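BepC protein (Bartonella tribocorum, PDB 4WGJ) is a Bartonella effector that probably AMPylates threonine and tyrosine residues of target proteins with ATP, this construct being the N-terminal part with its Fic domain. Local coordinates at residues M188-A191 against C192-M196; Y198-S201 against Q202-K205; V46-R49 against H50-P53. All blocks are in the same frame, centred on the assembly; numbering follows the deposited sequence.

Contact 1. Residues M188-A191 against C192-M196. With ANP (phosphoaminophosphonic acid-adenylate ester), chain B; GLY (glycine), chain D.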
loop_
_atom_site.group_PDB
_atom_site.type_symbol
_atom_site.label_atom_id
_atom_site.label_comp_id
_atom_site.label_asym_id
_atom_site.label_seq_id
_atom_site.Cartn_x
_atom_site.Cartn_y
_atom_site.Cartn_z
ATOM N N MET A 188 12.248 -5.874 -3.040
ATOM C CA MET A 188 10.799 -5.708 -3.126
ATOM C C MET A 188 10.386 -5.241 -4.519
ATOM O O MET A 188 9.438 -5.767 -5.096
ATOM C CB MET A 188 10.299 -4.715 -2.083
ATOM C CG MET A 188 8.802 -4.379 -2.250
ATOM S SD MET A 188 7.744 -5.822 -1.986
ATOM C CE MET A 188 8.032 -6.046 -0.239
ATOM N N THR A 189 11.101 -4.251 -5.047
ATOM C CA THR A 189 10.805 -3.721 -6.378
ATOM C C THR A 189 10.879 -4.827 -7.429
ATOM O O THR A 189 9.976 -4.974 -8.259
ATOM C CB THR A 189 11.762 -2.575 -6.739
ATOM O OG1 THR A 189 11.486 -1.464 -5.877
ATOM C CG2 THR A 189 11.552 -2.138 -8.173
ATOM N N THR A 190 11.943 -5.618 -7.385
ATOM C CA THR A 190 12.082 -6.739 -8.314
ATOM C C THR A 190 10.868 -7.692 -8.244
ATOM O O THR A 190 10.299 -8.052 -9.278
ATOM C CB THR A 190 13.389 -7.487 -8.050
ATOM O OG1 THR A 190 14.476 -6.638 -8.452
ATOM C CG2 THR A 190 13.447 -8.783 -8.851
ATOM N N ALA A 191 10.437 -8.051 -7.038
ATOM C CA ALA A 191 9.280 -8.935 -6.881
ATOM C C ALA A 191 8.010 -8.305 -7.446
ATOM O O ALA A 191 7.226 -8.971 -8.129
ATOM C CB ALA A 191 9.076 -9.300 -5.410
ATOM N N CYS A 192 7.812 -7.022 -7.159
ATOM C CA CYS A 192 6.621 -6.312 -7.623
ATOM C C CYS A 192 6.583 -6.191 -9.145
ATOM O O CYS A 192 5.546 -6.437 -9.776
ATOM C CB CYS A 192 6.562 -4.927 -6.991
ATOM S SG CYS A 192 6.116 -4.990 -5.227
ATOM N N ILE A 193 7.719 -5.815 -9.726
ATOM C CA ILE A 193 7.806 -5.651 -11.176
ATOM C C ILE A 193 7.622 -6.987 -11.900
ATOM O O ILE A 193 6.867 -7.080 -12.874
ATOM C CB ILE A 193 9.149 -5.007 -11.573
ATOM C CG1 ILE A 193 9.184 -3.546 -11.117
ATOM C CG2 ILE A 193 9.388 -5.113 -13.091
ATOM C CD1 ILE A 193 10.510 -2.842 -11.417
ATOM N N GLU A 194 8.290 -8.035 -11.429
ATOM C CA GLU A 194 8.143 -9.337 -12.074
ATOM C C GLU A 194 6.682 -9.788 -12.075
ATOM O O GLU A 194 6.188 -10.316 -13.073
ATOM C CB GLU A 194 9.023 -10.395 -11.392
ATOM C CG GLU A 194 10.496 -10.243 -11.706
ATOM C CD GLU A 194 10.841 -10.688 -13.126
ATOM O OE1 GLU A 194 10.132 -11.554 -13.686
ATOM O OE2 GLU A 194 11.826 -10.172 -13.679
ATOM N N ALA A 195 5.995 -9.574 -10.963
ATOM C CA ALA A 195 4.596 -9.976 -10.855
ATOM C C ALA A 195 3.711 -9.154 -11.769
ATOM O O ALA A 195 2.931 -9.701 -12.553
ATOM C CB ALA A 195 4.112 -9.846 -9.418
ATOM N N MET A 196 3.815 -7.835 -11.669
ATOM C CA MET A 196 2.817 -6.989 -12.311
ATOM C C MET A 196 3.148 -6.680 -13.765
ATOM O O MET A 196 2.253 -6.605 -14.611
ATOM C CB MET A 196 2.648 -5.686 -11.536
ATOM C CG MET A 196 1.504 -4.849 -12.069
ATOM S SD MET A 196 1.235 -3.385 -11.071
ATOM C CE MET A 196 1.296 -2.144 -12.363
HETATM P PG ANP B . 7.849 2.446 -0.816
HETATM O O1G ANP B . 8.163 2.527 0.726
HETATM O O2G ANP B . 9.163 2.462 -1.546
HETATM O O3G ANP B . 7.088 1.100 -1.098
HETATM P PB ANP B . 5.383 4.103 -1.083
HETATM O O1B ANP B . 5.029 3.515 0.244
HETATM O O2B ANP B . 5.128 5.638 -1.139
HETATM N N3B ANP B . 7.014 3.824 -1.408
HETATM P PA ANP B . 4.267 4.006 -3.661
HETATM O O1A ANP B . 5.447 4.763 -4.162
HETATM O O2A ANP B . 2.913 4.681 -3.835
HETATM O O3A ANP B . 4.441 3.471 -2.172
HETATM O "O5'" ANP B . 4.248 2.600 -4.399
HETATM C "C5'" ANP B . 5.452 1.795 -4.383
HETATM C "C4'" ANP B . 5.146 0.364 -4.750
HETATM O "O4'" ANP B . 5.095 0.231 -6.195
HETATM C "C3'" ANP B . 6.199 -0.636 -4.259
HETATM O "O3'" ANP B . 5.617 -1.822 -3.726
HETATM C "C2'" ANP B . 7.015 -0.916 -5.525
HETATM O "O2'" ANP B . 7.665 -2.182 -5.500
HETATM C "C1'" ANP B . 5.918 -0.854 -6.582
HETATM N N9 ANP B . 6.428 -0.632 -7.934
HETATM C C8 ANP B . 7.475 0.175 -8.300
HETATM N N7 ANP B . 7.734 0.163 -9.586
HETATM C C5 ANP B . 6.794 -0.714 -10.104
HETATM C C6 ANP B . 6.535 -1.170 -11.413
HETATM N N6 ANP B . 7.229 -0.776 -12.484
HETATM N N1 ANP B . 5.524 -2.050 -11.585
HETATM C C2 ANP B . 4.831 -2.450 -10.516
HETATM N N3 ANP B . 4.983 -2.093 -9.238
HETATM C C4 ANP B . 5.984 -1.218 -9.098
HETATM N N GLY D . 11.071 -0.740 0.163
HETATM C CA GLY D . 11.605 -1.291 1.396
HETATM C C GLY D . 10.885 -2.560 1.807
HETATM O O GLY D . 11.173 -3.167 2.840
HETATM O OXT GLY D . 9.983 -3.013 1.104
#
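The adenine of the bound ATP analogue lies against I193, whose CG1 stands over one face of the ring, 3.6 Å from the nucleotide's C6 and nearly along the ring normal. At the rim, M196 reaches the C2 corner: its SD is 3.8 Å from C2 and about 1.7 Å out of the ring plane, so the approach is oblique at the C2 edge. The other flat group, the carboxylate of a bound glycine, meets M188: its OXT is 3.6 Å from M188 CB, with CG and CE of the same side chain close behind.

I193 has CG1 anti to its own carbonyl carbon (chi1 -69°). This places CG1 beside the T189 carbonyl and sends CD1 alongside T189 CG2, at a tight 3.5 Å. The two branched side chains run side by side in the same direction, one helical turn apart. C192 sits one turn on from M188. Its SG is 3.7 Å from M188 SD, and the same SG is 3.2 Å from the ribose O2' of the nucleotide. M188 stays beside it because its chain folds back at both chi2 and chi3.

Beneath the side chains, four successive i to i+4 bonds fix the spacing, among them I193 N to T189 O at 2.8 Å and 168°. The hydroxyl of T189 is turned back to the K185 carbonyl, and that of T190 to G186.

The pocket wall built by helix 185-198 is therefore mainly one of carbon and sulfur contacts. The hydrogen bonds to the nucleotide come largely from elsewhere: E150 and the K157, G158, G160, R161 and R164 group of the Fic signature region. This division suggests that the helix shapes the adenine and ribose site while those residues supply the polar grip.

Contact 2. Residues Y198-S201 against Q202-K205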
loop_
_atom_site.group_PDB
_atom_site.type_symbol
_atom_site.label_atom_id
_atom_site.label_comp_id
_atom_site.label_asym_id
_atom_site.label_seq_id
_atom_site.Cartn_x
_atom_site.Cartn_y
_atom_site.Cartn_z
ATOM N N TYR A 198 5.479 -8.477 -15.697
ATOM C CA TYR A 198 5.922 -9.617 -16.496
ATOM C C TYR A 198 5.159 -10.916 -16.239
ATOM O O TYR A 198 5.412 -11.927 -16.894
ATOM C CB TYR A 198 7.420 -9.824 -16.276
ATOM C CG TYR A 198 8.210 -8.591 -16.651
ATOM C CD1 TYR A 198 7.997 -7.962 -17.873
ATOM C CD2 TYR A 198 9.130 -8.030 -15.774
ATOM C CE1 TYR A 198 8.698 -6.826 -18.224
ATOM C CE2 TYR A 198 9.831 -6.880 -16.118
ATOM C CZ TYR A 198 9.611 -6.290 -17.347
ATOM O OH TYR A 198 10.304 -5.151 -17.711
ATOM N N GLY A 199 4.210 -10.884 -15.312
ATOM C CA GLY A 199 3.374 -12.044 -15.052
ATOM C C GLY A 199 4.110 -13.189 -14.386
ATOM O O GLY A 199 3.715 -14.347 -14.509
ATOM N N ASN A 200 5.183 -12.863 -13.669
ATOM C CA ASN A 200 6.002 -13.856 -12.977
ATOM C C ASN A 200 5.890 -13.681 -11.470
ATOM O O ASN A 200 6.495 -12.764 -10.908
ATOM C CB ASN A 200 7.463 -13.736 -13.403
ATOM C CG ASN A 200 8.389 -14.635 -12.595
ATOM O OD1 ASN A 200 7.961 -15.627 -11.997
ATOM N ND2 ASN A 200 9.664 -14.290 -12.578
ATOM N N SER A 201 5.137 -14.564 -10.818
ATOM C CA SER A 201 4.883 -14.433 -9.383
ATOM C C SER A 201 5.916 -15.138 -8.503
ATOM O O SER A 201 5.858 -15.052 -7.270
ATOM C CB SER A 201 3.489 -14.973 -9.053
ATOM O OG SER A 201 3.403 -16.343 -9.399
ATOM N N GLN A 202 6.859 -15.844 -9.115
ATOM C CA GLN A 202 7.797 -16.622 -8.305
ATOM C C GLN A 202 8.647 -15.773 -7.347
ATOM O O GLN A 202 8.808 -16.157 -6.186
ATOM C CB GLN A 202 8.713 -17.480 -9.188
ATOM C CG GLN A 202 9.401 -18.588 -8.410
ATOM C CD GLN A 202 8.393 -19.482 -7.692
ATOM O OE1 GLN A 202 7.476 -20.023 -8.312
ATOM N NE2 GLN A 202 8.540 -19.609 -6.379
ATOM N N PRO A 203 9.196 -14.630 -7.809
ATOM C CA PRO A 203 9.950 -13.820 -6.849
ATOM C C PRO A 203 9.105 -13.371 -5.652
ATOM O O PRO A 203 9.612 -13.343 -4.521
ATOM C CB PRO A 203 10.389 -12.617 -7.683
ATOM C CG PRO A 203 10.535 -13.177 -9.060
ATOM C CD PRO A 203 9.379 -14.137 -9.188
ATOM N N MET A 204 7.837 -13.045 -5.887
ATOM C CA MET A 204 6.980 -12.612 -4.780
ATOM C C MET A 204 6.676 -13.793 -3.859
ATOM O O MET A 204 6.661 -13.646 -2.636
ATOM C CB MET A 204 5.682 -11.987 -5.299
ATOM C CG MET A 204 4.868 -11.313 -4.210
ATOM S SD MET A 204 5.683 -9.831 -3.597
ATOM C CE MET A 204 5.372 -8.698 -4.957
ATOM N N LYS A 205 6.414 -14.959 -4.441
ATOM C CA LYS A 205 6.211 -16.172 -3.649
ATOM C C LYS A 205 7.417 -16.437 -2.759
ATOM O O LYS A 205 7.271 -16.740 -1.566
ATOM C CB LYS A 205 5.954 -17.376 -4.555
ATOM C CG LYS A 205 4.660 -17.279 -5.347
ATOM C CD LYS A 205 3.439 -17.401 -4.456
ATOM C CE LYS A 205 2.159 -17.327 -5.286
ATOM N NZ LYS A 205 0.958 -17.295 -4.424
HETATM O O HOH W 1 7.037 -11.774 -8.388
HETATM O O HOH W 2 4.831 -18.793 -10.109
#
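K205 N donates to S201 O at 2.9 Å with an N-H...O angle of 168°, the i to i+4 bond that establishes helix 202-211, while G199, with positive phi, marks where the chain has left helix 185-198.

N200 does most of the side-chain work. With CG anti to its backbone N (chi1 173°), the carboxamide extends forward along the chain and its OD1 accepts from Q202 N at 3.1 Å. The donor stands 51° out of the carbonyl plane, so the bond comes in over the amide rather than onto a lone pair. P203 uses the same face: its CD lies above the carboxamide, 3.4 Å from N200 ND2, and the two side chains cross at about a right angle. The ND2 group turns to E194 OE1 of the preceding helix, which fixes the rotation of the amide and holds OD1 within reach of Q202 N.

A water supplies a second link, donating to N200 O at 2.8 Å and accepting from M204 N at 2.9 Å. It thus gives the M204 amide a partner within the first turn. P203 has no N-H to satisfy there, which suits a proline to this position. In one of its two modelled conformers, K205 carries NZ to a salt bridge with D144 and a bond to E140 O. M204 runs roughly at right angles to K205 and packs on A191 and C192 of the preceding helix, and on F146 and M147 of helix 135-152.

The bond from Q202 N to N200 OD1, spanning i to i+2, defines an Asx turn. Here it caps the start of a helix, in a short glycine-containing connection between helices 185-198 and 202-211, the first of which lines the nucleotide site.

Contact 3. Residues V46-R49 against H50-P53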
loop_
_atom_site.group_PDB
_atom_site.type_symbol
_atom_site.label_atom_id
_atom_site.label_comp_id
_atom_site.label_asym_id
_atom_site.label_seq_id
_atom_site.Cartn_x
_atom_site.Cartn_y
_atom_site.Cartn_z
ATOM N N VAL A 46 5.186 1.782 14.226
ATOM C CA VAL A 46 5.429 1.146 15.521
ATOM C C VAL A 46 4.123 1.109 16.316
ATOM O O VAL A 46 3.748 0.068 16.842
ATOM C CB VAL A 46 6.531 1.876 16.322
ATOM C CG1 VAL A 46 6.688 1.273 17.712
ATOM C CG2 VAL A 46 7.851 1.821 15.567
ATOM N N ASN A 47 3.428 2.242 16.375
ATOM C CA ASN A 47 2.147 2.332 17.077
ATOM C C ASN A 47 1.062 1.444 16.479
ATOM O O ASN A 47 0.291 0.804 17.196
ATOM C CB ASN A 47 1.640 3.774 17.076
ATOM C CG ASN A 47 2.502 4.695 17.907
ATOM O OD1 ASN A 47 3.096 4.279 18.900
ATOM N ND2 ASN A 47 2.575 5.960 17.501
ATOM N N PHE A 48 0.970 1.428 15.157
ATOM C CA PHE A 48 -0.124 0.690 14.552
ATOM C C PHE A 48 0.043 -0.826 14.737
ATOM O O PHE A 48 -0.939 -1.559 14.759
ATOM C CB PHE A 48 -0.283 1.032 13.065
ATOM C CG PHE A 48 -1.651 0.703 12.547
ATOM C CD1 PHE A 48 -2.720 1.557 12.795
ATOM C CD2 PHE A 48 -1.892 -0.495 11.890
ATOM C CE1 PHE A 48 -4.000 1.237 12.351
ATOM C CE2 PHE A 48 -3.151 -0.825 11.452
ATOM C CZ PHE A 48 -4.217 0.036 11.681
ATOM N N ARG A 49 1.278 -1.297 14.897
ATOM C CA ARG A 49 1.503 -2.724 15.115
ATOM C C ARG A 49 0.832 -3.255 16.381
ATOM O O ARG A 49 0.569 -4.454 16.488
ATOM C CB ARG A 49 2.998 -3.025 15.170
ATOM C CG ARG A 49 3.617 -2.981 13.798
ATOM C CD ARG A 49 5.065 -3.444 13.758
ATOM N NE ARG A 49 5.551 -3.229 12.401
ATOM C CZ ARG A 49 6.329 -2.224 12.016
ATOM N NH1 ARG A 49 6.791 -1.341 12.901
ATOM N NH2 ARG A 49 6.673 -2.121 10.740
ATOM N N HIS A 50 0.544 -2.362 17.322
ATOM C CA HIS A 50 -0.066 -2.742 18.591
ATOM C C HIS A 50 -1.597 -2.799 18.526
ATOM O O HIS A 50 -2.234 -3.354 19.424
ATOM C CB HIS A 50 0.356 -1.761 19.692
ATOM C CG HIS A 50 1.814 -1.810 20.021
ATOM N ND1 HIS A 50 2.493 -2.991 20.231
ATOM C CD2 HIS A 50 2.723 -0.819 20.191
ATOM C CE1 HIS A 50 3.757 -2.727 20.510
ATOM N NE2 HIS A 50 3.922 -1.417 20.492
ATOM N N GLU A 51 -2.190 -2.221 17.484
ATOM C CA GLU A 51 -3.646 -2.269 17.332
ATOM C C GLU A 51 -4.136 -3.707 17.205
ATOM O O GLU A 51 -3.500 -4.533 16.550
ATOM C CB GLU A 51 -4.101 -1.462 16.114
ATOM C CG GLU A 51 -4.019 0.059 16.272
ATOM C CD GLU A 51 -5.265 0.637 16.936
ATOM O OE1 GLU A 51 -6.326 -0.031 16.908
ATOM O OE2 GLU A 51 -5.185 1.756 17.483
ATOM N N PRO A 52 -5.269 -4.019 17.844
ATOM C CA PRO A 52 -5.851 -5.354 17.680
ATOM C C PRO A 52 -6.331 -5.542 16.246
ATOM O O PRO A 52 -6.649 -4.561 15.564
ATOM C CB PRO A 52 -7.021 -5.357 18.671
ATOM C CG PRO A 52 -7.377 -3.911 18.823
ATOM C CD PRO A 52 -6.084 -3.159 18.718
ATOM N N PRO A 53 -6.369 -6.793 15.777
ATOM C CA PRO A 53 -6.772 -7.007 14.385
ATOM C C PRO A 53 -8.217 -6.579 14.186
ATOM O O PRO A 53 -8.993 -6.646 15.132
ATOM C CB PRO A 53 -6.603 -8.519 14.197
ATOM C CG PRO A 53 -6.725 -9.089 15.579
ATOM C CD PRO A 53 -6.125 -8.058 16.494
#
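F48 and E51 are the ends of a type I beta turn that takes the chain out of helix 30-48 and into the loop before helix 59-70.

Among the backbone hydrogen bonds, E51 N donates to F48 O at 3.1 Å and closes the turn; one residue earlier H50 N donates to N47 O at 3.2 Å. Both are of i to i+3 span, and their donors stand well above the carbonyl planes, by more than 50°, which fits tight turn bonds in place of the straighter i to i+4 pattern of a helix.

Polar contacts from helix 159-174 secure the carbonyls of the same turn. K169 NZ is hydrogen-bonded to both F48 O and E51 O, and Q172 NE2 to R49 O. F48 O therefore receives a lysine as well as the E51 amide. The extended R49 side chain carries its NE to a salt bridge with E168, so three residues of that helix hold the turn.

Side-chain packing is led by F48. A chi1 of -159° swings its ring away from the backbone N and inward among Y61, I65 and S68 of helix 59-70 and M165 of helix 159-174. E51 covers part of one ring face with its CG, offset toward the rim, and the plane of its carboxylate is inclined only 25° to the ring.

H50 folds back over the V46 and N47 carbonyls. Its imidazole meets them obliquely, with CD2 3.6 Å from V46 O, while its CB lies 3.6 Å from N47 O.

In chain order contact 3 comes first, at the end of helix 30-48, followed much later by contacts 1 and 2 in direct series. Contacts 1 and 2 have centres about 7 Å apart and touch: E194 O and N200 N are probably hydrogen-bonded, and M204 CE packs on the backbone of A191 and C192. Together they unite helix 185-198 with helix 202-211, so the nucleotide-facing helix is backed by its successor. Contact 3 lies about 27 Å from contact 1 and 29 Å from contact 2, centre to centre, and across the chain's centre from contact 1. Helix 159-174 connects the regions, bearing both nucleotide-binding arginines and the residues that hold contact 3.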